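Local atomic coordinates of orotidine 5'-phosphate decarboxylase (PDB entry 4LUI), a protein that catalyses, as a homodimer, the decarboxylation of orotidine 5'-monophosphate to uridine 5'-monophosphate, the last step of de novo UMP synthesis. Residues G61-I64 / I65-K69; G107-G110 / E111-K115; P169-L172 / K173-E177; N200-D203 / E204-V208. All coordinates share one frame; numbering follows the deposited sequence.

All four contacts are local, each within one continuous run of chain, on the helices, loops and one strand end of a closed eight-stranded TIM barrel. Contact 1 (61-69) and contact 3 (169-177) lie on opposite sides of the chain's centre, centres about 34 Å apart. Contacts 3 and 4 touch: Lys176 NZ of the helix meets Asp206 OD2 of the turn at 3.0 Å in a salt bridge, and Ile201 packs against the same helix. Contacts 1 and 2, centres about 27 Å apart, both reach the second subunit. Toward the predicted substrate site, Ser113 of contact 2 comes within about 4 Å of Pro86, and Val109 about 9 Å from the predicted proton donor Lys81, side chain to side chain.

Contact 1. Residues G61-I64 / I65-K69; sequences GTEI and IKEIK
Ile64 and Ile68, one helical turn apart, meet on the buried side of this contact, Ile64 CG1 lying 4.2 Å from Ile68 CD1. With its CG1 anti to the backbone N (chi1 -170°), Ile64 sends that branch past the carbonyl side toward the next turn. Leu37 of helix 33-43 touches both isoleucines, Ile65 and Ile68 lie on Val76 of a barrel strand, and Ile68 also reaches Ile50 and Val52, so branched apolar side chains suit this tightly enclosed face. Thr62 CG2 approaches Ile65 CD1 at 4.2 Å. The backbone bonds that hold the turn are Ile68 N to Ile64 O at 2.9 Å, Glu67 N to Glu63 O also at 2.9 Å, and a longer but straight one (167°) from Lys66 N to Thr62 O, 3.3 Å.

The side of Glu63, Lys66 and Glu67 is partly exposed and charged. Glu63, bent at chi2, lays OE2 3.5 Å from Glu67 CG, and the two carboxylates are turned 30° against each other. Glu63 OE1 is hydrogen-bonded to Thr60 OG1 and also pairs with Arg33 NE, while Glu67 pairs with Lys70; these cations probably ease the like charges. Buried isoleucines facing the strands and helix 33-43, with partly exposed acids on the other side, make this the first turns of an amphipathic TIM-barrel helix.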
loop_
_atom_site.group_PDB
_atom_site.type_symbol
_atom_site.label_atom_id
_atom_site.label_comp_id
_atom_site.label_asym_id
_atom_site.label_seq_id
_atom_site.Cartn_x
_atom_site.Cartn_y
_atom_site.Cartn_z
ATOM N N GLY B 61 5.750 -12.230 -6.652
ATOM C CA GLY B 61 5.468 -12.483 -5.252
ATOM C C GLY B 61 6.715 -12.417 -4.388
ATOM O O GLY B 61 7.811 -12.095 -4.861
ATOM N N THR B 62 6.544 -12.750 -3.115
ATOM C CA THR B 62 7.595 -12.579 -2.127
ATOM C C THR B 62 8.820 -13.476 -2.321
ATOM O O THR B 62 9.805 -13.305 -1.614
ATOM C CB THR B 62 7.040 -12.732 -0.702
ATOM O OG1 THR B 62 6.389 -14.002 -0.576
ATOM C CG2 THR B 62 6.038 -11.621 -0.424
ATOM N N GLU B 63 8.770 -14.410 -3.269
ATOM C CA GLU B 63 9.945 -15.228 -3.580
ATOM C C GLU B 63 11.174 -14.351 -3.829
ATOM O O GLU B 63 12.281 -14.718 -3.456
ATOM C CB GLU B 63 9.699 -16.172 -4.773
ATOM C CG GLU B 63 9.468 -15.485 -6.123
ATOM C CD GLU B 63 10.766 -15.149 -6.852
ATOM O OE1 GLU B 63 10.736 -14.309 -7.780
ATOM O OE2 GLU B 63 11.814 -15.728 -6.498
ATOM N N ILE B 64 10.970 -13.181 -4.438
ATOM C CA ILE B 64 12.096 -12.306 -4.765
ATOM C C ILE B 64 12.779 -11.766 -3.505
ATOM O O ILE B 64 13.987 -11.571 -3.485
ATOM C CB ILE B 64 11.688 -11.151 -5.746
ATOM C CG1 ILE B 64 12.920 -10.400 -6.255
ATOM C CG2 ILE B 64 10.720 -10.176 -5.093
ATOM C CD1 ILE B 64 13.959 -11.288 -6.913
ATOM N N ILE B 65 12.002 -11.522 -2.452
ATOM C CA ILE B 65 12.572 -11.089 -1.180
ATOM C C ILE B 65 13.442 -12.195 -0.579
ATOM O O ILE B 65 14.547 -11.942 -0.095
ATOM C CB ILE B 65 11.463 -10.704 -0.189
ATOM C CG1 ILE B 65 10.560 -9.632 -0.803
ATOM C CG2 ILE B 65 12.072 -10.229 1.144
ATOM C CD1 ILE B 65 9.406 -9.221 0.094
ATOM N N LYS B 66 12.932 -13.422 -0.628
ATOM C CA LYS B 66 13.676 -14.612 -0.199
ATOM C C LYS B 66 14.997 -14.721 -0.949
ATOM O O LYS B 66 16.043 -14.959 -0.348
ATOM C CB LYS B 66 12.843 -15.880 -0.430
ATOM C CG LYS B 66 13.566 -17.192 -0.085
ATOM C CD LYS B 66 12.667 -18.431 -0.251
ATOM C CE LYS B 66 12.329 -18.716 -1.714
ATOM N NZ LYS B 66 11.681 -20.057 -1.915
ATOM N N GLU B 67 14.941 -14.529 -2.263
ATOM C CA GLU B 67 16.124 -14.699 -3.108
ATOM C C GLU B 67 17.146 -13.609 -2.836
ATOM O O GLU B 67 18.347 -13.865 -2.837
ATOM C CB GLU B 67 15.747 -14.690 -4.588
ATOM C CG GLU B 67 14.971 -15.902 -5.046
ATOM C CD GLU B 67 15.751 -17.196 -4.875
ATOM O OE1 GLU B 67 16.945 -17.229 -5.241
ATOM O OE2 GLU B 67 15.164 -18.176 -4.370
ATOM N N ILE B 68 16.659 -12.389 -2.626
ATOM C CA ILE B 68 17.517 -11.257 -2.294
ATOM C C ILE B 68 18.242 -11.565 -0.983
ATOM O O ILE B 68 19.413 -11.210 -0.812
ATOM C CB ILE B 68 16.718 -9.920 -2.230
ATOM C CG1 ILE B 68 16.389 -9.439 -3.643
ATOM C CG2 ILE B 68 17.507 -8.841 -1.498
ATOM C CD1 ILE B 68 15.465 -8.237 -3.709
ATOM N N LYS B 69 17.556 -12.277 -0.089
ATOM C CA LYS B 69 18.140 -12.695 1.185
ATOM C C LYS B 69 19.150 -13.841 1.063
ATOM O O LYS B 69 20.090 -13.923 1.855
ATOM C CB LYS B 69 17.053 -13.050 2.203
ATOM C CG LYS B 69 16.338 -11.845 2.781
ATOM C CD LYS B 69 17.273 -10.994 3.632
ATOM C CE LYS B 69 17.608 -11.667 4.948
ATOM N NZ LYS B 69 18.257 -10.726 5.908
#

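Contact 2. Residues G107-G110 / E111-K115; sequences GFVG and EDSVK
This is a turn-to-helix contact at the C-terminal end of barrel strand 102-106, where a type I beta turn from Gly107 to Gly110 leads into helix 111-124; Val109 meets Ser113 across it, and Gly107 meets Val114. The turn is closed by the bond from Gly110 N to Gly107 O at 2.9 Å. Gly110 then takes the N-cap position with a positive phi of 110°, where a side chain would be jammed against the preceding carbonyl oxygen, which explains the glycine. Its own O receives Val114 N in a weak bond of 3.4 Å.

With CG1 anti to the carbonyl carbon (chi1 -61°), Val109 has CG2 between backbone N and carbonyl carbon, where it reaches Ser113 CB at 3.5 Å. Val114 CG2 rests on Gly110 O at 3.5 Å and on Gly107 CA at 4.0 Å. Asp112 folds back on its own helix start, its OD1 taking Ser113 N at 2.8 Å in a weak, bent bond of 119°.

The backbone bond thus closes the turn, and apolar contacts pack it against the helix. Polar groups find partners beyond the two segments: Glu111 pairs with Lys156, and the buried Ser113 OG and Val109 O are satisfied by Asp84 O and by His136 NE2 of the second subunit, so that the helix start is tied both to the neighbouring loop and to the dimer interface.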
loop_
_atom_site.group_PDB
_atom_site.type_symbol
_atom_site.label_atom_id
_atom_site.label_comp_id
_atom_site.label_asym_id
_atom_site.label_seq_id
_atom_site.Cartn_x
_atom_site.Cartn_y
_atom_site.Cartn_z
ATOM N N GLY B 107 1.019 5.667 9.074
ATOM C CA GLY B 107 0.396 5.962 10.348
ATOM C C GLY B 107 -0.977 6.599 10.181
ATOM O O GLY B 107 -1.761 6.634 11.143
ATOM N N PHE B 108 -1.283 7.117 8.985
ATOM C CA PHE B 108 -2.537 7.874 8.833
ATOM C C PHE B 108 -3.801 7.050 9.059
ATOM O O PHE B 108 -4.850 7.604 9.390
ATOM C CB PHE B 108 -2.596 8.741 7.544
ATOM C CG PHE B 108 -2.880 7.983 6.268
ATOM C CD1 PHE B 108 -1.866 7.733 5.357
ATOM C CD2 PHE B 108 -4.175 7.589 5.938
ATOM C CE1 PHE B 108 -2.140 7.069 4.139
ATOM C CE2 PHE B 108 -4.437 6.912 4.742
ATOM C CZ PHE B 108 -3.412 6.649 3.854
ATOM N N VAL B 109 -3.691 5.731 8.929
ATOM C CA VAL B 109 -4.836 4.854 9.141
ATOM C C VAL B 109 -5.087 4.555 10.625
ATOM O O VAL B 109 -6.066 3.902 10.977
ATOM C CB VAL B 109 -4.770 3.560 8.271
ATOM C CG1 VAL B 109 -4.758 3.921 6.793
ATOM C CG2 VAL B 109 -3.530 2.756 8.588
ATOM N N GLY B 110 -4.217 5.059 11.499
ATOM C CA GLY B 110 -4.509 5.030 12.924
ATOM C C GLY B 110 -3.642 4.078 13.718
ATOM O O GLY B 110 -2.943 3.233 13.164
ATOM N N GLU B 111 -3.717 4.206 15.035
ATOM C CA GLU B 111 -2.875 3.426 15.933
ATOM C C GLU B 111 -3.073 1.927 15.841
ATOM O O GLU B 111 -2.107 1.175 15.872
ATOM C CB GLU B 111 -3.153 3.824 17.382
ATOM C CG GLU B 111 -2.373 5.006 17.864
ATOM C CD GLU B 111 -2.521 5.203 19.358
ATOM O OE1 GLU B 111 -2.749 4.209 20.073
ATOM O OE2 GLU B 111 -2.405 6.352 19.807
ATOM N N ASP B 112 -4.326 1.491 15.801
ATOM C CA ASP B 112 -4.604 0.060 15.843
ATOM C C ASP B 112 -4.029 -0.649 14.624
ATOM O O ASP B 112 -3.512 -1.758 14.731
ATOM C CB ASP B 112 -6.102 -0.252 16.050
ATOM C CG ASP B 112 -7.004 0.373 14.999
ATOM O OD1 ASP B 112 -6.525 1.164 14.156
ATOM O OD2 ASP B 112 -8.215 0.069 15.037
ATOM N N SER B 113 -4.098 0.004 13.469
ATOM C CA SER B 113 -3.556 -0.589 12.250
ATOM C C SER B 113 -2.041 -0.739 12.338
ATOM O O SER B 113 -1.478 -1.737 11.894
ATOM C CB SER B 113 -3.944 0.244 11.038
ATOM O OG SER B 113 -5.335 0.160 10.832
ATOM N N VAL B 114 -1.380 0.256 12.919
ATOM C CA VAL B 114 0.065 0.181 13.093
ATOM C C VAL B 114 0.440 -0.914 14.104
ATOM O O VAL B 114 1.326 -1.740 13.845
ATOM C CB VAL B 114 0.647 1.538 13.521
ATOM C CG1 VAL B 114 2.125 1.400 13.839
ATOM C CG2 VAL B 114 0.413 2.587 12.429
ATOM N N LYS B 115 -0.260 -0.928 15.233
ATOM C CA LYS B 115 -0.060 -1.941 16.275
ATOM C C LYS B 115 -0.199 -3.370 15.740
ATOM O O LYS B 115 0.548 -4.265 16.132
ATOM C CB LYS B 115 -1.056 -1.708 17.417
ATOM C CG LYS B 115 -0.674 -0.583 18.369
ATOM C CD LYS B 115 -1.713 -0.451 19.487
ATOM C CE LYS B 115 -1.210 0.377 20.665
ATOM N NZ LYS B 115 -0.061 -0.281 21.356
#

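Contact 3. Residues P169-L172 / K173-E177; sequences PERL and KEIKE
Pro169, at the start of the helix, accepts Lys173 N on its O at 3.0 Å; with no N-H to offer, proline suits a first turn, where amides have no helical acceptor. Glu170 follows, its O taking Glu174 N at 3.3 Å while Glu174 CG packs against the same oxygen.

Arg171 carries the main side-chain contact. CG lies anti to the backbone N (chi1 175°) and the chain bends at chi2 (64°), which swings the guanidinium forward along the helix. There it crosses Ile175 at about a right angle: Ile175 CG1 sits 3.6 Å above one face of the guanidinium, offset toward its rim. Glu174 OE1 arrives at the edge, in plane, 3.5 Å from Arg171 NH1 in a long salt bridge, although the carboxylate itself stands nearly perpendicular, at 84°. Arginine fits here because its flat, weakly hydrated faces accept an aliphatic neighbour while its edge serves acids; NH2 also pairs with Glu133 and Asp148.

Leu172 turns its side chain to the buried side of the helix, and its O receives Lys176 N at 3.0 Å in a nearly straight bond. Leu172 packs on Val183 of strand 183-186 and on Ile198; Ile175, beside Arg171, packs on Ala164. The helix thus covers the barrel wall as the middle of the beta-alpha-beta unit formed by strand 161-163, helix 169-179 and strand 183-186.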
loop_
_atom_site.group_PDB
_atom_site.type_symbol
_atom_site.label_atom_id
_atom_site.label_comp_id
_atom_site.label_asym_id
_atom_site.label_seq_id
_atom_site.Cartn_x
_atom_site.Cartn_y
_atom_site.Cartn_z
ATOM N N PRO B 169 16.479 20.645 5.412
ATOM C CA PRO B 169 17.283 20.185 6.555
ATOM C C PRO B 169 16.703 20.655 7.879
ATOM O O PRO B 169 16.667 19.898 8.852
ATOM C CB PRO B 169 18.635 20.852 6.322
ATOM C CG PRO B 169 18.710 21.002 4.811
ATOM C CD PRO B 169 17.297 21.349 4.409
ATOM N N GLU B 170 16.251 21.903 7.910
ATOM C CA GLU B 170 15.687 22.454 9.136
ATOM C C GLU B 170 14.454 21.660 9.558
ATOM O O GLU B 170 14.205 21.467 10.744
ATOM C CB GLU B 170 15.347 23.933 8.958
ATOM C CG GLU B 170 16.551 24.826 8.630
ATOM C CD GLU B 170 16.858 24.926 7.135
ATOM O OE1 GLU B 170 16.276 24.162 6.336
ATOM O OE2 GLU B 170 17.685 25.788 6.763
ATOM N N ARG B 171 13.680 21.202 8.578
ATOM C CA ARG B 171 12.489 20.406 8.856
ATOM C C ARG B 171 12.854 18.998 9.317
ATOM O O ARG B 171 12.212 18.438 10.210
ATOM C CB ARG B 171 11.585 20.357 7.622
ATOM C CG ARG B 171 10.371 19.456 7.756
ATOM C CD ARG B 171 9.407 19.944 8.842
ATOM N NE ARG B 171 8.380 18.932 9.085
ATOM C CZ ARG B 171 7.604 18.881 10.161
ATOM N NH1 ARG B 171 7.709 19.798 11.120
ATOM N NH2 ARG B 171 6.721 17.900 10.279
ATOM N N LEU B 172 13.889 18.423 8.706
ATOM C CA LEU B 172 14.378 17.108 9.119
ATOM C C LEU B 172 14.820 17.133 10.587
ATOM O O LEU B 172 14.511 16.224 11.363
ATOM C CB LEU B 172 15.531 16.666 8.205
ATOM C CG LEU B 172 16.099 15.260 8.426
ATOM C CD1 LEU B 172 15.011 14.206 8.293
ATOM C CD2 LEU B 172 17.213 14.986 7.420
ATOM N N LYS B 173 15.514 18.193 10.976
ATOM C CA LYS B 173 15.926 18.353 12.367
ATOM C C LYS B 173 14.715 18.385 13.305
ATOM O O LYS B 173 14.728 17.775 14.372
ATOM C CB LYS B 173 16.779 19.611 12.529
ATOM C CG LYS B 173 17.328 19.811 13.928
ATOM C CD LYS B 173 18.296 20.978 13.971
ATOM C CE LYS B 173 18.920 21.145 15.354
ATOM N NZ LYS B 173 17.943 21.659 16.357
ATOM N N GLU B 174 13.658 19.081 12.900
ATOM C CA GLU B 174 12.451 19.155 13.715
ATOM C C GLU B 174 11.803 17.777 13.869
ATOM O O GLU B 174 11.351 17.407 14.954
ATOM C CB GLU B 174 11.453 20.143 13.107
ATOM C CG GLU B 174 11.918 21.578 13.171
ATOM C CD GLU B 174 11.004 22.526 12.415
ATOM O OE1 GLU B 174 10.375 22.094 11.432
ATOM O OE2 GLU B 174 10.916 23.706 12.812
ATOM N N ILE B 175 11.762 17.029 12.776
ATOM C CA ILE B 175 11.201 15.685 12.787
ATOM C C ILE B 175 11.962 14.754 13.747
ATOM O O ILE B 175 11.352 14.073 14.566
ATOM C CB ILE B 175 11.157 15.098 11.358
ATOM C CG1 ILE B 175 10.212 15.928 10.482
ATOM C CG2 ILE B 175 10.692 13.667 11.379
ATOM C CD1 ILE B 175 10.411 15.687 8.995
ATOM N N LYS B 176 13.290 14.737 13.652
ATOM C CA LYS B 176 14.102 13.910 14.540
ATOM C C LYS B 176 13.876 14.278 15.994
ATOM O O LYS B 176 13.867 13.410 16.871
ATOM C CB LYS B 176 15.593 14.037 14.211
ATOM C CG LYS B 176 16.063 13.129 13.096
ATOM C CD LYS B 176 17.556 13.283 12.829
ATOM C CE LYS B 176 18.396 12.925 14.044
ATOM N NZ LYS B 176 18.561 11.458 14.221
ATOM N N GLU B 177 13.696 15.569 16.258
ATOM C CA GLU B 177 13.589 16.034 17.633
ATOM C C GLU B 177 12.249 15.681 18.270
ATOM O O GLU B 177 12.172 15.476 19.473
ATOM C CB GLU B 177 13.906 17.528 17.731
ATOM C CG GLU B 177 15.380 17.821 17.411
ATOM C CD GLU B 177 15.780 19.265 17.651
ATOM O OE1 GLU B 177 14.895 20.091 17.956
ATOM O OE2 GLU B 177 16.987 19.569 17.539
#

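Contact 4. Residues N200-D203 / E204-V208; sequences NILD and ENDYV
With chi1 at 66°, Asp203 holds its carboxylate between its own N and carbonyl carbon, leaning over the turn that follows, while Asp206, at chi1 -61°, folds its carboxylate back beside its own N and toward Asp203. Asp203 OD1 thereby takes Asn205 N at 3.0 Å, the donor standing above the carboxylate plane. In return, Asp206 OD2 receives Asp203 N at 2.9 Å on its anti side. A third bond, from Asp206 N to Asp203 O at 3.0 Å, closes the type I beta turn Asp203-Asp206.

The bond from Asn205 N to Asp203 OD1 makes an Asx turn, overlying the type I beta turn, on the link that leads into the last barrel strand, 207-210. Aspartate suits both ends, since its short side chain can reach a backbone N-H only two or three residues away.

The two carboxylates lie close, Asp203 OD1 being 3.5 Å from Asp206 OD2. One water donates to both Asp203 OD1, at 2.7 Å, and Asp206 OD1, and Lys176 of helix 169-179 forms a salt bridge with Asp206 OD2; together these probably offset the crowding of negative charge. A second water joins Asp203 OD2 to Asn205 ND2 on the side where Asn205 is exposed.

On the apolar side, Leu202 CD2 lies 3.5 Å from Asp206 OD2, and its other branch, CD1, reaches Val208 CG1 at 3.5 Å, the two side chains meeting at a slant. Asp206 OD1 also takes the N-H of Val183, the first residue of the neighbouring strand 183-186.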
loop_
_atom_site.group_PDB
_atom_site.type_symbol
_atom_site.label_atom_id
_atom_site.label_comp_id
_atom_site.label_asym_id
_atom_site.label_seq_id
_atom_site.Cartn_x
_atom_site.Cartn_y
_atom_site.Cartn_z
ATOM N N ASN B 200 25.152 16.025 9.148
ATOM C CA ASN B 200 25.458 16.443 10.516
ATOM C C ASN B 200 24.257 16.310 11.451
ATOM O O ASN B 200 24.394 16.408 12.673
ATOM C CB ASN B 200 26.004 17.872 10.535
ATOM C CG ASN B 200 25.201 18.814 9.664
ATOM O OD1 ASN B 200 23.974 18.767 9.650
ATOM N ND2 ASN B 200 25.894 19.671 8.919
ATOM N N ILE B 201 23.087 16.086 10.858
ATOM C CA ILE B 201 21.839 15.885 11.585
ATOM C C ILE B 201 21.648 14.405 11.880
ATOM O O ILE B 201 21.076 14.032 12.896
ATOM C CB ILE B 201 20.634 16.374 10.742
ATOM C CG1 ILE B 201 20.763 17.870 10.445
ATOM C CG2 ILE B 201 19.305 16.083 11.438
ATOM C CD1 ILE B 201 19.571 18.454 9.715
ATOM N N LEU B 202 22.154 13.564 10.986
ATOM C CA LEU B 202 21.944 12.125 11.070
ATOM C C LEU B 202 23.057 11.420 11.840
ATOM O O LEU B 202 24.146 11.969 12.014
ATOM C CB LEU B 202 21.821 11.542 9.658
ATOM C CG LEU B 202 20.725 12.176 8.797
ATOM C CD1 LEU B 202 20.836 11.698 7.352
ATOM C CD2 LEU B 202 19.333 11.880 9.347
ATOM N N ASP B 203 22.775 10.215 12.332
ATOM C CA ASP B 203 23.810 9.396 12.962
ATOM C C ASP B 203 23.795 7.961 12.444
ATOM O O ASP B 203 23.101 7.654 11.453
ATOM C CB ASP B 203 23.761 9.460 14.506
ATOM C CG ASP B 203 22.496 8.853 15.103
ATOM O OD1 ASP B 203 21.795 8.081 14.429
ATOM O OD2 ASP B 203 22.212 9.141 16.289
ATOM N N GLU B 204 24.540 7.092 13.121
ATOM C CA GLU B 204 24.783 5.731 12.645
ATOM C C GLU B 204 23.542 4.852 12.723
ATOM O O GLU B 204 23.515 3.749 12.163
ATOM C CB GLU B 204 25.968 5.090 13.391
ATOM C CG GLU B 204 25.667 4.618 14.804
ATOM C CD GLU B 204 25.877 5.700 15.843
ATOM O OE1 GLU B 204 25.938 6.891 15.466
ATOM O OE2 GLU B 204 25.997 5.353 17.040
ATOM N N ASN B 205 22.505 5.340 13.401
ATOM C CA ASN B 205 21.240 4.619 13.430
ATOM C C ASN B 205 20.214 5.113 12.422
ATOM O O ASN B 205 19.160 4.497 12.251
ATOM C CB ASN B 205 20.668 4.611 14.838
ATOM C CG ASN B 205 21.517 3.794 15.781
ATOM O OD1 ASN B 205 21.788 2.617 15.519
ATOM N ND2 ASN B 205 21.986 4.415 16.849
ATOM N N ASP B 206 20.530 6.208 11.736
ATOM C CA ASP B 206 19.690 6.665 10.626
ATOM C C ASP B 206 20.112 6.000 9.314
ATOM O O ASP B 206 21.180 5.383 9.237
ATOM C CB ASP B 206 19.780 8.187 10.486
ATOM C CG ASP B 206 19.302 8.917 11.734
ATOM O OD1 ASP B 206 18.290 8.491 12.324
ATOM O OD2 ASP B 206 19.941 9.913 12.120
ATOM N N TYR B 207 19.266 6.121 8.294
ATOM C CA TYR B 207 19.590 5.624 6.958
ATOM C C TYR B 207 19.394 6.736 5.942
ATOM O O TYR B 207 18.438 7.515 6.039
ATOM C CB TYR B 207 18.646 4.495 6.536
ATOM C CG TYR B 207 18.596 3.255 7.398
ATOM C CD1 TYR B 207 17.950 3.266 8.638
ATOM C CD2 TYR B 207 19.130 2.054 6.941
ATOM C CE1 TYR B 207 17.874 2.122 9.415
ATOM C CE2 TYR B 207 19.055 0.899 7.712
ATOM C CZ TYR B 207 18.417 0.943 8.944
ATOM O OH TYR B 207 18.341 -0.191 9.721
ATOM N N VAL B 208 20.283 6.804 4.959
ATOM C CA VAL B 208 20.019 7.624 3.785
ATOM C C VAL B 208 19.716 6.709 2.608
ATOM O O VAL B 208 20.348 5.660 2.437
ATOM C CB VAL B 208 21.177 8.591 3.428
ATOM C CG1 VAL B 208 21.265 9.726 4.446
ATOM C CG2 VAL B 208 22.507 7.840 3.320
HETATM O O HOH W 1 19.117 8.006 14.926
HETATM O O HOH W 2 21.159 6.916 17.629
#